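Side-chain contacts in vestitone reductase (Medicago sativa, PDB 2P4H), which catalyses the NADPH-dependent, stereospecific reduction of (3R)-vestitone, the penultimate step in the biosynthesis of the plant defence compound medicarpin: residues A[10-15]-A[200-205]; A[185-190]-A[228-233]; A[70-75]-A[108-113]; A[118-123]-A[169-174]; A[44-49]-A[55-60]. One frame throughout, in Å; residues are numbered along the deposited sequence.

Contact 1 (A[10-15]-A[200-205]); sequences TGFLGS and PDSIEK
The Phe12 ring carries Pro200 over one face, while Ser202 and Ile203 approach it obliquely near its far end. Phe12 opens the first helix of the Rossmann fold, inside the glycine-rich loop predicted to bind NADP(+); Pro200 sits just before helix 201-206, so the contact joins the starts of two helices beside the predicted cofactor loop. Pro200 CG lies 3.8 Å from the centroid of the Phe12 ring, displaced toward its rim, in a CH-pi contact 22° off the ring normal. The closest pair is Phe12 CG and Pro200 CG at 3.5 Å, and the two side chains cross at about a right angle. With CG anti to the backbone N (chi1 165°), the ring leaves its helix and reaches across to the other segment. At the ring's end Phe12 CZ meets Ile203 CD1 at 3.9 Å. Ser202 OG stands 3.7 Å from Phe12 CE2, but its hydrogen bond goes to the backbone oxygen of Ile190. An alanine at Phe12 is likely to strip Pro200 of its aromatic cover and open a gap beside Ile203 CD1. Behind the ring, Gly11 O accepts from Ser15 N and, on the opposite face of its carbonyl plane, from Ser15 OG at 2.7 Å.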
# COMPACT_ATOMS: atom_id res chain seq x y z
N THR A 10 7.22 1.29 10.83
CA THR A 10 8.44 1.86 10.27
C THR A 10 8.54 1.67 8.76
O THR A 10 9.51 2.09 8.13
CB THR A 10 9.71 1.28 10.93
OG1 THR A 10 9.71 -0.14 10.80
CG2 THR A 10 9.76 1.66 12.41
N GLY A 11 7.54 1.02 8.17
CA GLY A 11 7.55 0.82 6.74
C GLY A 11 7.14 2.10 6.02
O GLY A 11 6.64 3.03 6.64
N PHE A 12 7.35 2.14 4.71
CA PHE A 12 6.99 3.30 3.91
C PHE A 12 5.53 3.71 4.10
O PHE A 12 5.23 4.84 4.50
CB PHE A 12 7.29 3.00 2.43
CG PHE A 12 6.65 3.94 1.44
CD1 PHE A 12 6.67 5.32 1.64
CD2 PHE A 12 6.08 3.45 0.27
CE1 PHE A 12 6.12 6.19 0.69
CE2 PHE A 12 5.54 4.30 -0.68
CZ PHE A 12 5.56 5.67 -0.47
N LEU A 13 4.60 2.80 3.83
CA LEU A 13 3.19 3.13 3.97
C LEU A 13 2.78 3.34 5.42
O LEU A 13 2.10 4.32 5.75
CB LEU A 13 2.32 2.04 3.34
CG LEU A 13 0.82 2.35 3.39
CD1 LEU A 13 0.53 3.65 2.66
CD2 LEU A 13 0.04 1.19 2.77
N GLY A 14 3.18 2.43 6.29
CA GLY A 14 2.82 2.54 7.69
C GLY A 14 3.26 3.85 8.33
O GLY A 14 2.47 4.49 9.03
N SER A 15 4.50 4.25 8.09
CA SER A 15 4.99 5.49 8.68
C SER A 15 4.27 6.71 8.12
O SER A 15 4.00 7.66 8.85
CB SER A 15 6.51 5.62 8.50
OG SER A 15 6.90 5.65 7.14
N PRO A 200 11.84 3.76 -0.81
CA PRO A 200 10.86 2.70 -1.07
C PRO A 200 11.03 2.11 -2.47
O PRO A 200 11.24 2.83 -3.44
CB PRO A 200 9.52 3.42 -0.91
CG PRO A 200 9.83 4.52 0.07
CD PRO A 200 11.18 5.01 -0.41
N ASP A 201 10.92 0.79 -2.55
CA ASP A 201 11.06 0.08 -3.81
C ASP A 201 10.08 0.60 -4.87
O ASP A 201 10.45 0.76 -6.04
CB ASP A 201 10.83 -1.42 -3.59
CG ASP A 201 10.97 -2.23 -4.85
OD1 ASP A 201 12.09 -2.29 -5.39
OD2 ASP A 201 9.96 -2.81 -5.30
N SER A 202 8.84 0.87 -4.48
CA SER A 202 7.85 1.35 -5.42
C SER A 202 8.25 2.69 -6.03
O SER A 202 7.98 2.95 -7.21
CB SER A 202 6.48 1.47 -4.74
OG SER A 202 6.54 2.32 -3.61
N ILE A 203 8.89 3.54 -5.23
CA ILE A 203 9.33 4.84 -5.73
C ILE A 203 10.55 4.67 -6.63
O ILE A 203 10.66 5.32 -7.67
CB ILE A 203 9.63 5.80 -4.55
CG1 ILE A 203 8.32 6.10 -3.81
CG2 ILE A 203 10.29 7.08 -5.06
CD1 ILE A 203 8.46 7.04 -2.62
N GLU A 204 11.47 3.78 -6.25
CA GLU A 204 12.64 3.56 -7.09
C GLU A 204 12.19 3.08 -8.47
O GLU A 204 12.71 3.52 -9.49
CB GLU A 204 13.57 2.53 -6.43
CG GLU A 204 14.81 2.22 -7.26
CD GLU A 204 15.87 1.48 -6.47
OE1 GLU A 204 15.50 0.58 -5.68
OE2 GLU A 204 17.06 1.79 -6.63
N LYS A 205 11.21 2.18 -8.49
CA LYS A 205 10.71 1.66 -9.76
C LYS A 205 9.95 2.72 -10.55
O LYS A 205 10.10 2.82 -11.77
CB LYS A 205 9.81 0.44 -9.51
CG LYS A 205 10.57 -0.76 -8.98
CD LYS A 205 9.66 -1.95 -8.77
CE LYS A 205 10.44 -3.15 -8.27
NZ LYS A 205 11.60 -3.45 -9.15

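Contact 2 (A[185-190]-A[228-233]); sequences LILPFI and DDVARA
Leu187 and Val230 meet tip to tip, and this pair is the tight part of the contact. It joins strand 182-187 of the parallel Rossmann sheet to helix 227-239, which packs against the sheet. Both methyls of each residue take part. Leu187 CD2 lies 3.9 Å from Val230 CG2 and 4.0 Å from Val230 CG1, and Leu187 CD1 also comes within 4.0 Å of Val230 CG1. Val230 can offer two methyls at once because CG1 is anti to its backbone N (chi1 176°) and CG2 is anti to the carbonyl carbon, forming a fork against the branched end of the leucine. Leu13 of helix 12-23 touches both residues, so three aliphatic side chains from a strand and two helices close together.

Past Leu187 the fit slackens. Ile190, partly exposed and beyond the break at Pro188, brings CG2 only to 4.4 Å from Val230 CG2; its side chain also touches Phe12. At the other end Leu185 and Ala233 point toward the opposite segment without close contact. No hydrogen bond spans the two segments, so the join is purely apolar. Polar groups are handled elsewhere on the helix. The carboxylate of Asp229 receives backbone N-H groups of Lys302 and Tyr303, and Asp228 bonds to Trp16 and the hydroxyl of Tyr303. Near the partly exposed side of the helix, Arg232 NH1 also bonds Asp300 O and forms a salt bridge with Asp229 OD1 at 2.8 Å, whose hydrogen bond is weak, bent to 127°.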
# COMPACT_ATOMS: atom_id res chain seq x y z
N LEU A 185 -7.79 -2.69 0.75
CA LEU A 185 -7.44 -1.72 -0.27
C LEU A 185 -6.44 -2.33 -1.22
O LEU A 185 -5.34 -2.72 -0.82
CB LEU A 185 -6.86 -0.45 0.37
CG LEU A 185 -7.85 0.49 1.06
CD1 LEU A 185 -7.10 1.50 1.91
CD2 LEU A 185 -8.69 1.21 0.01
N ILE A 186 -6.83 -2.44 -2.48
CA ILE A 186 -5.96 -3.02 -3.50
C ILE A 186 -5.09 -1.87 -4.01
O ILE A 186 -5.56 -1.00 -4.75
CB ILE A 186 -6.80 -3.63 -4.63
CG1 ILE A 186 -7.78 -4.66 -4.04
CG2 ILE A 186 -5.89 -4.30 -5.66
CD1 ILE A 186 -8.86 -5.13 -5.01
N LEU A 187 -3.83 -1.87 -3.59
CA LEU A 187 -2.91 -0.79 -3.92
C LEU A 187 -1.90 -1.09 -5.02
O LEU A 187 -1.27 -2.15 -5.05
CB LEU A 187 -2.15 -0.38 -2.65
CG LEU A 187 -3.04 0.04 -1.47
CD1 LEU A 187 -2.19 0.23 -0.23
CD2 LEU A 187 -3.77 1.32 -1.82
N PRO A 188 -1.74 -0.15 -5.96
CA PRO A 188 -0.82 -0.25 -7.09
C PRO A 188 0.54 0.28 -6.62
O PRO A 188 0.89 0.14 -5.45
CB PRO A 188 -1.48 0.65 -8.13
CG PRO A 188 -1.96 1.79 -7.27
CD PRO A 188 -2.54 1.10 -6.04
N PHE A 189 1.32 0.88 -7.53
CA PHE A 189 2.60 1.46 -7.12
C PHE A 189 2.26 2.69 -6.28
O PHE A 189 1.62 3.62 -6.76
CB PHE A 189 3.41 1.88 -8.34
CG PHE A 189 4.13 0.76 -9.03
CD1 PHE A 189 5.45 0.45 -8.70
CD2 PHE A 189 3.50 0.00 -10.01
CE1 PHE A 189 6.12 -0.59 -9.33
CE2 PHE A 189 4.16 -1.04 -10.65
CZ PHE A 189 5.48 -1.33 -10.32
N ILE A 190 2.69 2.68 -5.02
CA ILE A 190 2.45 3.80 -4.10
C ILE A 190 3.64 4.75 -4.20
O ILE A 190 4.78 4.36 -3.95
CB ILE A 190 2.29 3.29 -2.67
CG1 ILE A 190 1.17 2.24 -2.61
CG2 ILE A 190 1.99 4.45 -1.72
CD1 ILE A 190 1.11 1.50 -1.30
N ASP A 228 -0.24 9.88 -0.06
CA ASP A 228 -1.11 10.60 0.86
C ASP A 228 -2.58 10.35 0.55
O ASP A 228 -3.44 10.47 1.43
CB ASP A 228 -0.81 12.10 0.86
CG ASP A 228 -1.37 12.80 2.09
OD1 ASP A 228 -1.11 12.31 3.21
OD2 ASP A 228 -2.08 13.82 1.94
N ASP A 229 -2.90 10.02 -0.70
CA ASP A 229 -4.29 9.70 -1.00
C ASP A 229 -4.60 8.34 -0.38
O ASP A 229 -5.74 8.08 0.00
CB ASP A 229 -4.57 9.69 -2.51
CG ASP A 229 -5.01 11.05 -3.03
OD1 ASP A 229 -5.73 11.76 -2.29
OD2 ASP A 229 -4.67 11.40 -4.18
N VAL A 230 -3.59 7.47 -0.26
CA VAL A 230 -3.83 6.18 0.36
C VAL A 230 -4.13 6.41 1.84
O VAL A 230 -5.03 5.78 2.40
CB VAL A 230 -2.60 5.24 0.24
CG1 VAL A 230 -2.87 3.94 1.00
CG2 VAL A 230 -2.34 4.92 -1.22
N ALA A 231 -3.39 7.31 2.48
CA ALA A 231 -3.62 7.62 3.89
C ALA A 231 -5.02 8.24 4.03
O ALA A 231 -5.77 7.89 4.94
CB ALA A 231 -2.56 8.58 4.41
N ARG A 232 -5.36 9.14 3.12
CA ARG A 232 -6.67 9.78 3.15
C ARG A 232 -7.79 8.75 2.97
O ARG A 232 -8.83 8.84 3.62
CB ARG A 232 -6.77 10.86 2.06
CG ARG A 232 -5.92 12.09 2.34
CD ARG A 232 -6.04 13.16 1.25
NE ARG A 232 -7.40 13.68 1.13
CZ ARG A 232 -8.28 13.28 0.22
NH1 ARG A 232 -7.95 12.36 -0.68
NH2 ARG A 232 -9.51 13.79 0.21
N ALA A 233 -7.56 7.76 2.11
CA ALA A 233 -8.56 6.71 1.87
C ALA A 233 -8.79 5.89 3.14
O ALA A 233 -9.92 5.50 3.43
CB ALA A 233 -8.12 5.81 0.73

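Contact 3 (A[70-75]-A[108-113]); sequences AAIEGC and LKACVN
Ile72 reaches across to Ala110, and essentially one methyl group makes the contact. In the Rossmann fold it joins the end of the short helix 69-72, which leads into strand 77-80, to the last turn of helix 95-111, which follows that strand. The side chain can be followed outward. CB points toward the other segment but stays too far back to touch it. CG2, one branch, also stops short, and elsewhere the side chain packs on Cys5 of strand 3-7. CG1 takes the other branch, standing between the backbone N and the carbonyl carbon (chi1 68°). It makes no close contact across the gap itself, but from it the chain runs extended (chi2 170°) to deliver CD1 to the neighbouring helix.

CD1 does the touching. It lies 3.3 Å from Ala110 O and 3.6 Å from Ala110 C, so it rests against a peptide group rather than only among hydrocarbon. Cys111 N, the other end of the same peptide link, is 3.9 Å from Ile72 CD1. The methyl CB of Ala110 completes the seat and is the sole side-chain atom of that segment in close contact.

No hydrogen bond crosses between the segments. From Ile72 to Cys75 the chain makes a type II beta turn, with Gly74 at positive phi, and Cys75 carries on toward the sheet, its carbonyl oxygen bonded to Thr116 OG1. Ile72 takes part twice: CD1 meets Ala110, while Ile72 O takes the turn hydrogen bond from Cys75 N at 3.1 Å.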
# COMPACT_ATOMS: atom_id res chain seq x y z
N ALA A 70 -2.91 -5.65 23.81
CA ALA A 70 -2.66 -4.33 24.36
C ALA A 70 -2.64 -3.25 23.28
O ALA A 70 -3.15 -2.14 23.48
CB ALA A 70 -1.34 -4.33 25.13
N ALA A 71 -2.05 -3.57 22.13
CA ALA A 71 -1.95 -2.61 21.04
C ALA A 71 -3.28 -2.17 20.44
O ALA A 71 -3.38 -1.05 19.92
CB ALA A 71 -1.05 -3.18 19.94
N ILE A 72 -4.30 -3.03 20.49
CA ILE A 72 -5.60 -2.67 19.92
C ILE A 72 -6.63 -2.26 20.97
O ILE A 72 -7.74 -1.86 20.62
CB ILE A 72 -6.19 -3.82 19.08
CG1 ILE A 72 -6.58 -5.00 19.98
CG2 ILE A 72 -5.19 -4.26 18.02
CD1 ILE A 72 -7.40 -6.07 19.26
N GLU A 73 -6.26 -2.35 22.24
CA GLU A 73 -7.17 -1.99 23.31
C GLU A 73 -7.63 -0.54 23.18
O GLU A 73 -6.81 0.38 23.05
CB GLU A 73 -6.49 -2.19 24.67
CG GLU A 73 -7.35 -1.79 25.86
CD GLU A 73 -8.57 -2.67 26.03
OE1 GLU A 73 -9.44 -2.34 26.87
OE2 GLU A 73 -8.67 -3.71 25.33
N GLY A 74 -8.94 -0.33 23.20
CA GLY A 74 -9.50 1.00 23.11
C GLY A 74 -9.43 1.69 21.75
O GLY A 74 -9.80 2.86 21.63
N CYS A 75 -8.95 0.98 20.73
CA CYS A 75 -8.83 1.56 19.40
C CYS A 75 -10.13 1.56 18.60
O CYS A 75 -10.93 0.64 18.70
CB CYS A 75 -7.75 0.83 18.60
SG CYS A 75 -6.08 1.12 19.19
N LEU A 108 -6.14 -9.55 13.19
CA LEU A 108 -7.57 -9.59 12.90
C LEU A 108 -8.25 -10.52 13.92
O LEU A 108 -9.35 -10.23 14.40
CB LEU A 108 -7.81 -10.10 11.47
CG LEU A 108 -9.26 -10.19 11.00
CD1 LEU A 108 -9.95 -8.84 11.08
CD2 LEU A 108 -9.29 -10.71 9.57
N LYS A 109 -7.60 -11.63 14.25
CA LYS A 109 -8.16 -12.55 15.24
C LYS A 109 -8.26 -11.85 16.59
O LYS A 109 -9.22 -12.04 17.34
CB LYS A 109 -7.28 -13.80 15.36
CG LYS A 109 -7.36 -14.74 14.17
CD LYS A 109 -6.33 -15.85 14.29
CE LYS A 109 -6.42 -16.82 13.12
NZ LYS A 109 -5.36 -17.87 13.20
N ALA A 110 -7.27 -11.01 16.89
CA ALA A 110 -7.25 -10.28 18.15
C ALA A 110 -8.43 -9.31 18.22
O ALA A 110 -8.91 -8.98 19.31
CB ALA A 110 -5.94 -9.51 18.29
N CYS A 111 -8.89 -8.86 17.06
CA CYS A 111 -9.99 -7.90 16.94
C CYS A 111 -11.36 -8.50 17.21
O CYS A 111 -12.33 -7.77 17.43
CB CYS A 111 -9.96 -7.27 15.54
SG CYS A 111 -11.02 -5.81 15.32
N VAL A 112 -11.46 -9.83 17.18
CA VAL A 112 -12.75 -10.48 17.42
C VAL A 112 -13.34 -10.03 18.75
O VAL A 112 -12.67 -10.07 19.79
CB VAL A 112 -12.60 -12.02 17.43
CG1 VAL A 112 -13.92 -12.67 17.81
CG2 VAL A 112 -12.17 -12.50 16.05
N ASN A 113 -14.59 -9.58 18.71
CA ASN A 113 -15.29 -9.12 19.91
C ASN A 113 -14.75 -7.82 20.51
O ASN A 113 -15.02 -7.51 21.68
CB ASN A 113 -15.29 -10.22 20.98
CG ASN A 113 -16.18 -11.39 20.61
OD1 ASN A 113 -16.11 -12.45 21.22
ND2 ASN A 113 -17.04 -11.19 19.62

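Contact 4 (A[118-123]-A[169-174]); sequences KRFIYT and KAVLEF
Val171 presses its two methyls against Tyr122 and Phe120, joining helix 158-177 to strand 119-125 in the parallel sheet of the Rossmann fold.

The first kind of interaction is CH-pi. Val171 CG2 hangs over the middle of the Tyr122 ring, 3.9 Å from its centroid and only 8° off the normal, so the methyl sits almost directly above the ring centre. The tyrosine adopts chi1 -176°, its CG anti to the backbone N, which carries the ring out from the strand and under the helix.

The second kind is plain apolar packing through the other methyl. Val171 CG1 lies 4.0 Å from Tyr122 CB and 4.5 Å from Phe120 CE1, the latter approach being loose and oblique to the phenylalanine ring. Since Phe120 and Tyr122 are two apart on the strand, both project to the same side of the sheet, and Val171 addresses them together; Ile121, between them, points away. Leu108 of helix 95-111 touches Phe120 as well, while the Tyr122 ring meets that of His80 with planes at about 60°.

Polar interactions lie to the side. Arg119 forms a salt bridge with Asp181 and hydrogen bonds to the backbone oxygens of Leu237 and Val242.

With all three touching residues buried and no hydrogen bond between the segments, helix and strand are joined here by dispersion and ring-face contact alone. Such a contact depends on shape: one valine methyl meets the Tyr122 ring face and the other meets Tyr122 CB, at the root of that side chain.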
# COMPACT_ATOMS: atom_id res chain seq x y z
N LYS A 118 -14.24 -0.04 14.94
CA LYS A 118 -15.35 0.10 13.99
C LYS A 118 -14.96 -0.31 12.57
O LYS A 118 -15.83 -0.61 11.76
CB LYS A 118 -15.90 1.53 14.01
CG LYS A 118 -14.91 2.63 13.68
CD LYS A 118 -15.60 3.99 13.79
CE LYS A 118 -14.67 5.14 13.43
NZ LYS A 118 -15.37 6.45 13.53
N ARG A 119 -13.67 -0.32 12.28
CA ARG A 119 -13.22 -0.74 10.96
C ARG A 119 -11.80 -1.30 11.00
O ARG A 119 -10.92 -0.75 11.67
CB ARG A 119 -13.26 0.41 9.95
CG ARG A 119 -13.08 -0.06 8.50
CD ARG A 119 -14.40 -0.49 7.86
NE ARG A 119 -15.06 0.64 7.22
CZ ARG A 119 -16.13 0.56 6.44
NH1 ARG A 119 -16.70 -0.61 6.18
NH2 ARG A 119 -16.61 1.66 5.88
N PHE A 120 -11.60 -2.40 10.29
CA PHE A 120 -10.30 -3.06 10.17
C PHE A 120 -9.95 -2.90 8.69
O PHE A 120 -10.68 -3.38 7.82
CB PHE A 120 -10.42 -4.55 10.53
CG PHE A 120 -9.12 -5.30 10.45
CD1 PHE A 120 -8.59 -5.69 9.22
CD2 PHE A 120 -8.41 -5.62 11.61
CE1 PHE A 120 -7.39 -6.39 9.14
CE2 PHE A 120 -7.21 -6.32 11.54
CZ PHE A 120 -6.70 -6.71 10.31
N ILE A 121 -8.86 -2.20 8.41
CA ILE A 121 -8.46 -1.97 7.03
C ILE A 121 -7.16 -2.69 6.72
O ILE A 121 -6.12 -2.45 7.34
CB ILE A 121 -8.31 -0.46 6.74
CG1 ILE A 121 -9.61 0.26 7.10
CG2 ILE A 121 -7.99 -0.24 5.27
CD1 ILE A 121 -9.62 1.74 6.77
N TYR A 122 -7.25 -3.60 5.75
CA TYR A 122 -6.11 -4.40 5.34
C TYR A 122 -5.51 -3.90 4.03
O TYR A 122 -6.23 -3.67 3.06
CB TYR A 122 -6.54 -5.86 5.15
CG TYR A 122 -5.39 -6.78 4.81
CD1 TYR A 122 -4.43 -7.09 5.76
CD2 TYR A 122 -5.25 -7.30 3.52
CE1 TYR A 122 -3.34 -7.90 5.45
CE2 TYR A 122 -4.16 -8.12 3.20
CZ TYR A 122 -3.21 -8.41 4.18
OH TYR A 122 -2.12 -9.20 3.89
N THR A 123 -4.20 -3.74 4.03
CA THR A 123 -3.48 -3.28 2.85
C THR A 123 -3.21 -4.44 1.90
O THR A 123 -2.49 -5.37 2.25
CB THR A 123 -2.12 -2.66 3.25
OG1 THR A 123 -2.34 -1.43 3.95
CG2 THR A 123 -1.26 -2.40 2.03
N LYS A 169 -7.52 -12.99 0.65
CA LYS A 169 -8.66 -13.89 0.68
C LYS A 169 -8.94 -14.35 2.10
O LYS A 169 -10.09 -14.41 2.52
CB LYS A 169 -8.41 -15.11 -0.22
CG LYS A 169 -8.46 -14.80 -1.70
CD LYS A 169 -8.44 -16.07 -2.53
CE LYS A 169 -8.65 -15.77 -4.01
NZ LYS A 169 -8.74 -17.03 -4.81
N ALA A 170 -7.88 -14.66 2.85
CA ALA A 170 -8.05 -15.11 4.23
C ALA A 170 -8.68 -14.03 5.09
O ALA A 170 -9.56 -14.30 5.91
CB ALA A 170 -6.70 -15.53 4.80
N VAL A 171 -8.23 -12.79 4.90
CA VAL A 171 -8.76 -11.67 5.67
C VAL A 171 -10.25 -11.45 5.39
O VAL A 171 -11.05 -11.29 6.32
CB VAL A 171 -7.97 -10.37 5.34
CG1 VAL A 171 -8.70 -9.15 5.88
CG2 VAL A 171 -6.58 -10.45 5.95
N LEU A 172 -10.63 -11.44 4.12
CA LEU A 172 -12.03 -11.24 3.76
C LEU A 172 -12.91 -12.35 4.32
O LEU A 172 -13.98 -12.10 4.87
CB LEU A 172 -12.17 -11.16 2.24
CG LEU A 172 -11.55 -9.92 1.59
CD1 LEU A 172 -11.39 -10.14 0.10
CD2 LEU A 172 -12.43 -8.70 1.87
N GLU A 173 -12.45 -13.60 4.19
CA GLU A 173 -13.23 -14.73 4.68
C GLU A 173 -13.38 -14.71 6.19
O GLU A 173 -14.48 -14.89 6.71
CB GLU A 173 -12.57 -16.04 4.25
CG GLU A 173 -13.36 -17.28 4.65
CD GLU A 173 -14.77 -17.27 4.10
OE1 GLU A 173 -14.93 -17.14 2.86
OE2 GLU A 173 -15.73 -17.39 4.89
N PHE A 174 -12.28 -14.49 6.90
CA PHE A 174 -12.32 -14.46 8.36
C PHE A 174 -13.22 -13.33 8.84
O PHE A 174 -14.03 -13.51 9.75
CB PHE A 174 -10.92 -14.28 8.94
CG PHE A 174 -10.87 -14.40 10.44
CD1 PHE A 174 -10.68 -15.64 11.04
CD2 PHE A 174 -11.06 -13.29 11.25
CE1 PHE A 174 -10.67 -15.77 12.43
CE2 PHE A 174 -11.05 -13.40 12.64
CZ PHE A 174 -10.86 -14.64 13.23

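Contact 5 (A[44-49]-A[55-60]); sequences FLTNLP and LHFFNA
Thr46 and Leu55 bring the two backbones closest, 7.4 Å between their CA atoms, where helix 43-46 passes strand 55-57, an outermost strand of the parallel Rossmann sheet. A short link that includes helix 51-54 lies between them, so this is a local helix-to-strand packing at the sheet margin.

Phe57 and Leu55, two apart on the strand, both reach toward the helix. At the edge of the Phe57 ring, near its plane, Leu45 places CD1 3.9 Å from CE2 of Phe57. Thr46 comes obliquely from the other flank of the ring end, with Thr46 CG2 3.9 Å from Phe57 CE1. Leu45 CD1 and Thr46 CG2 each lie 4.1 Å from Phe57 CZ, so two methyls flank the ring end. The methyl of Thr46 faces the ring because it is anti to the carbonyl carbon, leaving OG1 (chi1 57°) to make weak hydrogen bonds to the backbone oxygens of Val42 and Ser43. A serine in place of Phe57 would probably leave Leu45 CD1 and Thr46 CG2 without their shared partner and open a gap between helix and strand.

Leu55 works deeper, in the buried part of the contact. Its CD2 is 4.1 Å from Leu45 CB, and it also rests against the peptide group. Leu45 O meets Leu55 CD2 at 3.8 Å while accepting a hydrogen bond from Leu48 N at 3.0 Å.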
# COMPACT_ATOMS: atom_id res chain seq x y z
N PHE A 44 12.52 9.01 13.28
CA PHE A 44 11.73 9.61 12.21
C PHE A 44 10.24 9.52 12.51
O PHE A 44 9.43 10.20 11.88
CB PHE A 44 12.07 8.97 10.86
CG PHE A 44 11.61 7.55 10.72
CD1 PHE A 44 10.38 7.26 10.14
CD2 PHE A 44 12.42 6.49 11.13
CE1 PHE A 44 9.96 5.94 9.97
CE2 PHE A 44 12.01 5.17 10.97
CZ PHE A 44 10.78 4.90 10.39
N LEU A 45 9.88 8.69 13.48
CA LEU A 45 8.49 8.55 13.89
C LEU A 45 8.22 9.39 15.14
O LEU A 45 7.26 10.15 15.19
CB LEU A 45 8.14 7.09 14.19
CG LEU A 45 7.98 6.12 13.01
CD1 LEU A 45 7.64 4.73 13.54
CD2 LEU A 45 6.89 6.62 12.08
N THR A 46 9.08 9.25 16.15
CA THR A 46 8.92 9.99 17.39
C THR A 46 9.10 11.50 17.23
O THR A 46 8.68 12.28 18.08
CB THR A 46 9.88 9.47 18.49
OG1 THR A 46 11.23 9.57 18.03
CG2 THR A 46 9.56 8.03 18.83
N ASN A 47 9.74 11.90 16.13
CA ASN A 47 9.95 13.32 15.86
C ASN A 47 8.79 13.92 15.08
O ASN A 47 8.72 15.13 14.89
CB ASN A 47 11.26 13.54 15.09
CG ASN A 47 12.49 13.32 15.95
OD1 ASN A 47 12.59 13.86 17.05
ND2 ASN A 47 13.43 12.54 15.45
N LEU A 48 7.87 13.07 14.63
CA LEU A 48 6.71 13.55 13.88
C LEU A 48 5.86 14.42 14.79
O LEU A 48 5.71 14.13 15.98
CB LEU A 48 5.87 12.38 13.37
CG LEU A 48 6.46 11.44 12.31
CD1 LEU A 48 5.48 10.32 12.04
CD2 LEU A 48 6.76 12.21 11.03
N PRO A 49 5.30 15.51 14.25
CA PRO A 49 4.46 16.40 15.06
C PRO A 49 3.34 15.64 15.77
O PRO A 49 2.60 14.87 15.14
CB PRO A 49 3.93 17.39 14.03
CG PRO A 49 5.05 17.48 13.05
CD PRO A 49 5.45 16.03 12.88
N LEU A 55 1.68 9.08 20.18
CA LEU A 55 2.20 7.88 19.53
C LEU A 55 2.76 6.90 20.56
O LEU A 55 3.60 7.27 21.38
CB LEU A 55 3.29 8.23 18.51
CG LEU A 55 3.95 7.03 17.82
CD1 LEU A 55 2.91 6.24 17.03
CD2 LEU A 55 5.05 7.53 16.90
N HIS A 56 2.29 5.66 20.51
CA HIS A 56 2.72 4.63 21.45
C HIS A 56 3.15 3.37 20.72
O HIS A 56 2.50 2.94 19.77
CB HIS A 56 1.58 4.30 22.41
CG HIS A 56 0.99 5.51 23.08
ND1 HIS A 56 1.66 6.22 24.05
CD2 HIS A 56 -0.19 6.14 22.89
CE1 HIS A 56 0.92 7.24 24.43
NE2 HIS A 56 -0.21 7.22 23.75
N PHE A 57 4.25 2.77 21.17
CA PHE A 57 4.77 1.55 20.57
C PHE A 57 4.45 0.30 21.38
O PHE A 57 4.43 0.33 22.62
CB PHE A 57 6.29 1.65 20.37
CG PHE A 57 6.71 2.72 19.41
CD1 PHE A 57 6.71 4.06 19.79
CD2 PHE A 57 7.09 2.39 18.12
CE1 PHE A 57 7.10 5.06 18.89
CE2 PHE A 57 7.48 3.38 17.21
CZ PHE A 57 7.48 4.71 17.60
N PHE A 58 4.24 -0.81 20.68
CA PHE A 58 3.90 -2.08 21.30
C PHE A 58 4.65 -3.25 20.66
O PHE A 58 4.82 -3.29 19.44
CB PHE A 58 2.40 -2.36 21.18
CG PHE A 58 1.54 -1.40 21.94
CD1 PHE A 58 1.11 -1.70 23.22
CD2 PHE A 58 1.18 -0.18 21.37
CE1 PHE A 58 0.33 -0.81 23.94
CE2 PHE A 58 0.39 0.72 22.09
CZ PHE A 58 -0.03 0.41 23.37
N ASN A 59 5.10 -4.19 21.49
CA ASN A 59 5.76 -5.37 20.97
C ASN A 59 4.65 -6.31 20.53
O ASN A 59 3.58 -6.32 21.14
CB ASN A 59 6.60 -6.06 22.05
CG ASN A 59 7.91 -5.35 22.31
OD1 ASN A 59 8.68 -5.08 21.39
ND2 ASN A 59 8.18 -5.06 23.58
N ALA A 60 4.90 -7.08 19.48
CA ALA A 60 3.91 -8.03 18.99
C ALA A 60 4.54 -8.93 17.95
O ALA A 60 5.61 -8.61 17.40
CB ALA A 60 2.71 -7.29 18.38

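In the fold
Contacts 3, 4 and 5 lie in the Rossmann part of the chain, while contacts 1 and 2 tie its helix 12-23 and strand 182-187 to the region of strand 189-191 and helix 201-206. Contacts 2, 4 and 5 reach the parallel sheet, with 119-125 and 182-187 as neighbouring strands and 55-57 at an outer edge. Along the chain contacts 5, 3 and 4 close in succession, all within the span bridged by contact 1, whose segments alternate with those of contact 2. Centres lie about 12 Å apart for contacts 1 and 2, about 13 Å for 3 and 4, about 17 Å for 1 and 5. Residues of the predicted cofactor loop touch both contact 2 and contact 5.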